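Local coordinates for protein minor fimbrium tip subunit Mfa3 (Porphyromonas gingivalis ATCC 33277, PDB 5NF4) that forms part of the tip of the minor fimbriae, filamentous pili that mediate biofilm formation and adhesion to host cells and other oral bacteria, at residues E208-A218 and N272-R283. Sequence-based numbering, arbitrary orientation.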
ATOM      1  N   GLU A 208     -19.252  22.081  -9.537  1.00 51.39           N
ATOM      2  CA  GLU A 208     -20.072  23.110  -8.881  1.00 53.80           C
ATOM      3  C   GLU A 208     -21.158  22.512  -7.965  1.00 55.58           C
ATOM      4  O   GLU A 208     -21.715  23.211  -7.108  1.00 57.97           O
ATOM      5  CB  GLU A 208     -20.753  23.995  -9.917  1.00 56.47           C
ATOM      6  CG  GLU A 208     -19.810  24.849 -10.732  1.00 70.10           C
ATOM      7  CD  GLU A 208     -18.987  24.043 -11.711  1.00 67.86           C
ATOM      8  OE1 GLU A 208     -19.447  22.945 -12.106  1.00 54.98           O
ATOM      9  OE2 GLU A 208     -17.875  24.504 -12.056  1.00 57.11           O
ATOM     10  N   ASN A 209     -21.503  21.252  -8.202  1.00 54.47           N
ATOM     11  CA  ASN A 209     -22.600  20.607  -7.488  1.00 63.40           C
ATOM     12  C   ASN A 209     -22.102  19.837  -6.287  1.00 63.22           C
ATOM     13  O   ASN A 209     -22.899  19.267  -5.555  1.00 59.02           O
ATOM     14  CB  ASN A 209     -23.365  19.633  -8.386  1.00 61.28           C
ATOM     15  CG  ASN A 209     -24.032  20.304  -9.574  1.00 65.05           C
ATOM     16  OD1 ASN A 209     -24.580  21.407  -9.475  1.00 65.55           O
ATOM     17  ND2 ASN A 209     -24.008  19.617 -10.713  1.00 64.12           N
ATOM     18  N   LEU A 210     -20.785  19.797  -6.100  1.00 51.33           N
ATOM     19  CA  LEU A 210     -20.184  18.889  -5.126  1.00 47.76           C
ATOM     20  C   LEU A 210     -20.011  19.572  -3.789  1.00 52.12           C
ATOM     21  O   LEU A 210     -19.477  20.666  -3.722  1.00 54.90           O
ATOM     22  CB  LEU A 210     -18.823  18.377  -5.617  1.00 48.19           C
ATOM     23  CG  LEU A 210     -18.030  17.432  -4.700  1.00 57.83           C
ATOM     24  CD1 LEU A 210     -18.735  16.080  -4.545  1.00 63.73           C
ATOM     25  CD2 LEU A 210     -16.599  17.230  -5.222  1.00 67.91           C
ATOM     26  N   GLN A 211     -20.459  18.915  -2.724  1.00 50.25           N
ATOM     27  CA  GLN A 211     -20.274  19.444  -1.379  1.00 54.24           C
ATOM     28  C   GLN A 211     -19.104  18.736  -0.711  1.00 51.94           C
ATOM     29  O   GLN A 211     -18.252  19.367  -0.099  1.00 56.08           O
ATOM     30  CB  GLN A 211     -21.540  19.267  -0.552  1.00 62.77           C
ATOM     31  CG  GLN A 211     -21.414  19.741   0.869  1.00 80.52           C
ATOM     32  CD  GLN A 211     -22.640  19.406   1.683  1.00 98.78           C
ATOM     33  OE1 GLN A 211     -23.767  19.709   1.286  1.00103.18           O
ATOM     34  NE2 GLN A 211     -22.430  18.753   2.823  1.00104.88           N
ATOM     35  N   LYS A 212     -19.059  17.419  -0.827  1.00 47.21           N
ATOM     36  CA  LYS A 212     -17.918  16.692  -0.291  1.00 50.72           C
ATOM     37  C   LYS A 212     -17.838  15.257  -0.730  1.00 45.11           C
ATOM     38  O   LYS A 212     -18.802  14.686  -1.244  1.00 39.07           O
ATOM     39  CB  LYS A 212     -17.920  16.717   1.233  1.00 61.27           C
ATOM     40  CG  LYS A 212     -19.034  15.958   1.867  1.00 53.85           C
ATOM     41  CD  LYS A 212     -18.781  15.912   3.369  1.00 58.69           C
ATOM     42  CE  LYS A 212     -19.965  15.430   4.141  1.00 59.77           C
ATOM     43  NZ  LYS A 212     -19.678  15.431   5.601  1.00 86.85           N
ATOM     44  N   ILE A 213     -16.667  14.686  -0.467  1.00 41.04           N
ATOM     45  CA  ILE A 213     -16.347  13.319  -0.799  1.00 39.06           C
ATOM     46  C   ILE A 213     -15.719  12.659   0.415  1.00 38.90           C
ATOM     47  O   ILE A 213     -14.786  13.200   1.000  1.00 39.85           O
ATOM     48  CB  ILE A 213     -15.343  13.200  -1.966  1.00 48.16           C
ATOM     49  CG1 ILE A 213     -15.741  14.078  -3.142  1.00 56.64           C
ATOM     50  CG2 ILE A 213     -15.193  11.716  -2.365  1.00 50.17           C
ATOM     51  CD1 ILE A 213     -14.743  14.014  -4.299  1.00 58.34           C
ATOM     52  N   GLU A 214     -16.222  11.486   0.769  1.00 38.75           N
ATOM     53  CA  GLU A 214     -15.739  10.730   1.917  1.00 39.16           C
ATOM     54  C   GLU A 214     -15.401   9.306   1.532  1.00 37.76           C
ATOM     55  O   GLU A 214     -16.178   8.650   0.848  1.00 42.15           O
ATOM     56  CB  GLU A 214     -16.793  10.661   3.024  1.00 42.34           C
ATOM     57  CG  GLU A 214     -17.124  11.971   3.675  1.00 47.33           C
ATOM     58  CD  GLU A 214     -18.409  11.896   4.484  1.00 55.35           C
ATOM     59  OE1 GLU A 214     -19.497  11.792   3.867  1.00 50.72           O
ATOM     60  OE2 GLU A 214     -18.330  11.933   5.727  1.00 57.15           O
ATOM     61  N   LEU A 215     -14.284   8.816   2.044  1.00 35.53           N
ATOM     62  CA  LEU A 215     -13.940   7.397   1.990  1.00 33.27           C
ATOM     63  C   LEU A 215     -14.462   6.681   3.227  1.00 32.56           C
ATOM     64  O   LEU A 215     -14.169   7.080   4.353  1.00 31.85           O
ATOM     65  CB  LEU A 215     -12.426   7.232   1.886  1.00 32.22           C
ATOM     66  CG  LEU A 215     -11.870   5.820   2.104  1.00 36.38           C
ATOM     67  CD1 LEU A 215     -12.341   4.810   1.062  1.00 40.01           C
ATOM     68  CD2 LEU A 215     -10.381   5.919   2.145  1.00 36.65           C
ATOM     69  N   CYS A 216     -15.249   5.627   3.000  1.00 34.03           N
ATOM     70  CA  CYS A 216     -15.915   4.900   4.061  1.00 32.58           C
ATOM     71  C   CYS A 216     -15.460   3.431   4.124  1.00 31.96           C
ATOM     72  O   CYS A 216     -15.135   2.824   3.086  1.00 32.49           O
ATOM     73  CB  CYS A 216     -17.421   4.958   3.864  1.00 34.66           C
ATOM     74  SG  CYS A 216     -18.034   6.682   3.899  1.00 38.28           S
ATOM     75  N   ASN A 217     -15.496   2.881   5.345  1.00 30.27           N
ATOM     76  CA  ASN A 217     -15.140   1.484   5.669  1.00 31.36           C
ATOM     77  C   ASN A 217     -13.669   1.163   5.434  1.00 32.94           C
ATOM     78  O   ASN A 217     -13.314   0.007   5.259  1.00 32.07           O
ATOM     79  CB  ASN A 217     -15.974   0.466   4.882  1.00 33.31           C
ATOM     80  CG  ASN A 217     -17.436   0.424   5.299  1.00 33.54           C
ATOM     81  OD1 ASN A 217     -17.859   1.001   6.312  1.00 34.23           O
ATOM     82  ND2 ASN A 217     -18.228  -0.247   4.478  1.00 33.00           N
ATOM     83  N   ALA A 218     -12.813   2.168   5.466  1.00 30.13           N
ATOM     84  CA  ALA A 218     -11.385   1.881   5.322  1.00 29.49           C
ATOM     85  C   ALA A 218     -10.907   0.984   6.471  1.00 29.13           C
ATOM     86  O   ALA A 218     -11.342   1.077   7.609  1.00 28.50           O
ATOM     87  CB  ALA A 218     -10.579   3.177   5.286  1.00 30.10           C
ATOM     88  N   ASN A 272     -22.211  -2.515   4.804  1.00 35.29           N
ATOM     89  CA  ASN A 272     -21.471  -3.159   3.722  1.00 34.72           C
ATOM     90  C   ASN A 272     -19.998  -3.396   4.050  1.00 34.72           C
ATOM     91  O   ASN A 272     -19.174  -3.516   3.136  1.00 33.74           O
ATOM     92  CB  ASN A 272     -21.595  -2.349   2.418  1.00 35.12           C
ATOM     93  CG  ASN A 272     -22.887  -2.652   1.660  1.00 37.48           C
ATOM     94  OD1 ASN A 272     -23.197  -3.814   1.377  1.00 40.33           O
ATOM     95  ND2 ASN A 272     -23.665  -1.616   1.367  1.00 38.95           N
ATOM     96  N   LYS A 273     -19.652  -3.464   5.334  1.00 32.45           N
ATOM     97  CA  LYS A 273     -18.269  -3.763   5.678  1.00 31.93           C
ATOM     98  C   LYS A 273     -17.995  -5.194   5.236  1.00 31.31           C
ATOM     99  O   LYS A 273     -18.866  -6.057   5.377  1.00 34.10           O
ATOM    100  CB  LYS A 273     -18.004  -3.608   7.178  1.00 35.43           C
ATOM    101  CG  LYS A 273     -17.922  -2.158   7.674  1.00 36.04           C
ATOM    102  CD  LYS A 273     -18.122  -2.097   9.178  1.00 38.83           C
ATOM    103  CE  LYS A 273     -17.891  -0.721   9.763  1.00 50.80           C
ATOM    104  NZ  LYS A 273     -18.180  -0.764  11.242  1.00 61.57           N
ATOM    105  N   PRO A 274     -16.786  -5.466   4.745  1.00 31.28           N
ATOM    106  CA  PRO A 274     -15.598  -4.613   4.698  1.00 30.68           C
ATOM    107  C   PRO A 274     -15.381  -3.886   3.372  1.00 29.73           C
ATOM    108  O   PRO A 274     -14.279  -3.408   3.117  1.00 30.40           O
ATOM    109  CB  PRO A 274     -14.447  -5.619   4.934  1.00 32.05           C
ATOM    110  CG  PRO A 274     -14.962  -6.883   4.204  1.00 32.91           C
ATOM    111  CD  PRO A 274     -16.473  -6.879   4.415  1.00 33.91           C
ATOM    112  N   ILE A 275     -16.404  -3.807   2.532  1.00 32.67           N
ATOM    113  CA  ILE A 275     -16.238  -3.147   1.249  1.00 31.86           C
ATOM    114  C   ILE A 275     -15.924  -1.661   1.455  1.00 31.78           C
ATOM    115  O   ILE A 275     -16.648  -0.951   2.144  1.00 30.77           O
ATOM    116  CB  ILE A 275     -17.496  -3.306   0.340  1.00 31.41           C
ATOM    117  CG1 ILE A 275     -17.688  -4.784  -0.000  1.00 33.13           C
ATOM    118  CG2 ILE A 275     -17.377  -2.448  -0.946  1.00 29.78           C
ATOM    119  CD1 ILE A 275     -18.998  -5.126  -0.729  1.00 34.77           C
ATOM    120  N   ASN A 276     -14.838  -1.202   0.841  1.00 28.73           N
ATOM    121  CA  ASN A 276     -14.509   0.217   0.805  1.00 29.23           C
ATOM    122  C   ASN A 276     -15.358   0.940  -0.226  1.00 29.74           C
ATOM    123  O   ASN A 276     -15.565   0.436  -1.322  1.00 31.72           O
ATOM    124  CB  ASN A 276     -13.034   0.427   0.452  1.00 32.11           C
ATOM    125  CG  ASN A 276     -12.084  -0.052   1.523  1.00 32.86           C
ATOM    126  OD1 ASN A 276     -12.308  -1.058   2.240  1.00 35.03           O
ATOM    127  ND2 ASN A 276     -11.019   0.673   1.650  1.00 29.21           N
ATOM    128  N   PHE A 277     -15.873   2.118   0.110  1.00 32.21           N
ATOM    129  CA  PHE A 277     -16.575   2.900  -0.888  1.00 35.60           C
ATOM    130  C   PHE A 277     -16.366   4.363  -0.611  1.00 36.38           C
ATOM    131  O   PHE A 277     -15.998   4.733   0.509  1.00 35.50           O
ATOM    132  CB  PHE A 277     -18.084   2.575  -0.896  1.00 34.53           C
ATOM    133  CG  PHE A 277     -18.822   2.972   0.368  1.00 34.86           C
ATOM    134  CD1 PHE A 277     -18.819   2.136   1.484  1.00 36.51           C
ATOM    135  CD2 PHE A 277     -19.580   4.149   0.425  1.00 33.31           C
ATOM    136  CE1 PHE A 277     -19.529   2.478   2.648  1.00 33.25           C
ATOM    137  CE2 PHE A 277     -20.270   4.478   1.559  1.00 34.31           C
ATOM    138  CZ  PHE A 277     -20.268   3.646   2.670  1.00 33.16           C
ATOM    139  N   PHE A 278     -16.587   5.197  -1.625  1.00 34.80           N
ATOM    140  CA  PHE A 278     -16.585   6.622  -1.373  1.00 34.19           C
ATOM    141  C   PHE A 278     -17.983   7.155  -1.613  1.00 35.12           C
ATOM    142  O   PHE A 278     -18.749   6.644  -2.434  1.00 35.11           O
ATOM    143  CB  PHE A 278     -15.511   7.389  -2.177  1.00 36.30           C
ATOM    144  CG  PHE A 278     -15.631   7.327  -3.678  1.00 36.33           C
ATOM    145  CD1 PHE A 278     -16.291   8.322  -4.374  1.00 39.16           C
ATOM    146  CD2 PHE A 278     -14.986   6.334  -4.404  1.00 36.45           C
ATOM    147  CE1 PHE A 278     -16.354   8.304  -5.774  1.00 41.50           C
ATOM    148  CE2 PHE A 278     -15.056   6.315  -5.804  1.00 36.85           C
ATOM    149  CZ  PHE A 278     -15.729   7.294  -6.481  1.00 38.92           C
ATOM    150  N   ARG A 279     -18.316   8.117  -0.774  1.00 35.78           N
ATOM    151  CA  ARG A 279     -19.621   8.762  -0.771  1.00 41.33           C
ATOM    152  C   ARG A 279     -19.527  10.187  -1.282  1.00 42.84           C
ATOM    153  O   ARG A 279     -18.804  11.007  -0.717  1.00 39.91           O
ATOM    154  CB  ARG A 279     -20.173   8.724   0.641  1.00 38.51           C
ATOM    155  CG  ARG A 279     -21.388   9.581   0.842  1.00 44.51           C
ATOM    156  CD  ARG A 279     -21.981   9.325   2.209  1.00 58.83           C
ATOM    157  NE  ARG A 279     -22.599   8.006   2.285  1.00 59.04           N
ATOM    158  CZ  ARG A 279     -22.564   7.204   3.347  1.00 59.91           C
ATOM    159  NH1 ARG A 279     -21.906   7.558   4.449  1.00 61.70           N
ATOM    160  NH2 ARG A 279     -23.187   6.028   3.297  1.00 54.34           N
ATOM    161  N   LEU A 280     -20.267  10.486  -2.351  1.00 36.41           N
ATOM    162  CA  LEU A 280     -20.322  11.830  -2.897  1.00 35.95           C
ATOM    163  C   LEU A 280     -21.590  12.454  -2.453  1.00 39.98           C
ATOM    164  O   LEU A 280     -22.654  11.906  -2.708  1.00 46.78           O
ATOM    165  CB  LEU A 280     -20.299  11.823  -4.419  1.00 42.18           C
ATOM    166  CG  LEU A 280     -19.181  11.077  -5.125  1.00 56.56           C
ATOM    167  CD1 LEU A 280     -19.571  11.002  -6.576  1.00 67.98           C
ATOM    168  CD2 LEU A 280     -17.885  11.817  -4.955  1.00 73.92           C
ATOM    169  N   THR A 281     -21.471  13.614  -1.820  1.00 38.35           N
ATOM    170  CA  THR A 281     -22.617  14.401  -1.427  1.00 41.57           C
ATOM    171  C   THR A 281     -22.659  15.689  -2.210  1.00 42.50           C
ATOM    172  O   THR A 281     -21.664  16.430  -2.254  1.00 45.41           O
ATOM    173  CB  THR A 281     -22.584  14.718   0.065  1.00 50.92           C
ATOM    174  OG1 THR A 281     -22.575  13.488   0.777  1.00 44.83           O
ATOM    175  CG2 THR A 281     -23.816  15.516   0.482  1.00 55.23           C
ATOM    176  N   THR A 282     -23.825  15.972  -2.795  1.00 44.96           N
ATOM    177  CA  THR A 282     -24.009  17.152  -3.607  1.00 54.19           C
ATOM    178  C   THR A 282     -24.549  18.283  -2.747  1.00 53.07           C
ATOM    179  O   THR A 282     -25.112  18.040  -1.686  1.00 52.09           O
ATOM    180  CB  THR A 282     -25.001  16.921  -4.758  1.00 67.26           C
ATOM    181  OG1 THR A 282     -26.321  16.793  -4.225  1.00 69.49           O
ATOM    182  CG2 THR A 282     -24.666  15.693  -5.533  1.00 63.66           C
ATOM    183  N   ARG A 283     -24.366  19.508  -3.204  1.00 52.12           N
ATOM    184  CA  ARG A 283     -24.960  20.671  -2.519  1.00 57.41           C
ATOM    185  C   ARG A 283     -26.484  20.553  -2.349  1.00 64.58           C
ATOM    186  O   ARG A 283     -27.056  21.133  -1.413  1.00 64.20           O
ATOM    187  CB  ARG A 283     -24.605  21.948  -3.272  1.00 66.34           C
ATOM    188  CG  ARG A 283     -23.118  22.195  -3.306  1.00 77.66           C
ATOM    189  CD  ARG A 283     -22.783  23.454  -4.051  1.00 98.22           C
ATOM    190  NE  ARG A 283     -21.338  23.648  -4.105  1.00113.20           N
ATOM    191  CZ  ARG A 283     -20.617  24.206  -3.137  1.00124.56           C
ATOM    192  NH1 ARG A 283     -21.206  24.637  -2.028  1.00128.87           N
ATOM    193  NH2 ARG A 283     -19.304  24.332  -3.281  1.00126.34           N
TER
HETATM  194  O   HOH W   1     -17.939  22.684  -5.341  1.00 69.38           O
HETATM  195  O   HOH W   2     -19.839  12.691   1.268  1.00 42.64           O
HETATM  196  O   HOH W   3     -12.152  -2.447   4.866  1.00 29.43           O
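Lys212 and Thr281, Glu214 and Arg279, and Cys216 and Phe277 are the hydrogen-bonded pairs that zip strand 210-216 to strand 277-282, running antiparallel at 161°. The shortest of these bonds is Arg279 N to Glu214 O, 2.7 Å. Toward Leu210 the ladder slips by one residue: Thr281 O takes two amides, Gln211 N at 2.8 Å and Lys212 N at 3.1 Å. Beyond this bulge Arg283 N donates to Asn209 O, and a water links Leu210 O to Arg283 NH2, though the Arg283 side chain is poorly ordered.

Among the apolar contacts, Ile213 packs alongside Leu280, with CG1 3.6 Å from Leu280 CD2, on the face that also carries Leu215 and Phe278. Trp249 of strand 248-254 touches Ile213 there, and Tyr328 meets the Phe278 ring edge-to-face. On the other face Cys216 CB sits over the Phe277 ring, 3.6 Å from its centroid, a CH-pi contact; SG approaches the same ring obliquely, a sulfur-aromatic contact. The ring reaches this spot because chi1 of 66° sets CG between the backbone N and the carbonyl carbon.

Polar side chains share that second face. Glu214 and Arg279 run side by side with their planes 61° apart, but the guanidinium's salt bridge is to Asp289 on strand 287-291. A water sits within bonding distance of Glu214 OE1, Arg279 O and Thr281 OG1.

Past the last strand pair, Asn217 turns its amide back toward the loop: ND2 donates to Ile275 O at 2.9 Å, almost in the amide plane, and also bonds Glu271 O. The same nitrogen lies at the Phe277 ring edge, while OD1 rests against Lys273 CG, 3.4 Å away.

The whole is an antiparallel beta ladder with a classic bulge, placing strand 277-282 between strands 210-216 and 287-291 in this beta-rich member of the fimbrillin superfamily.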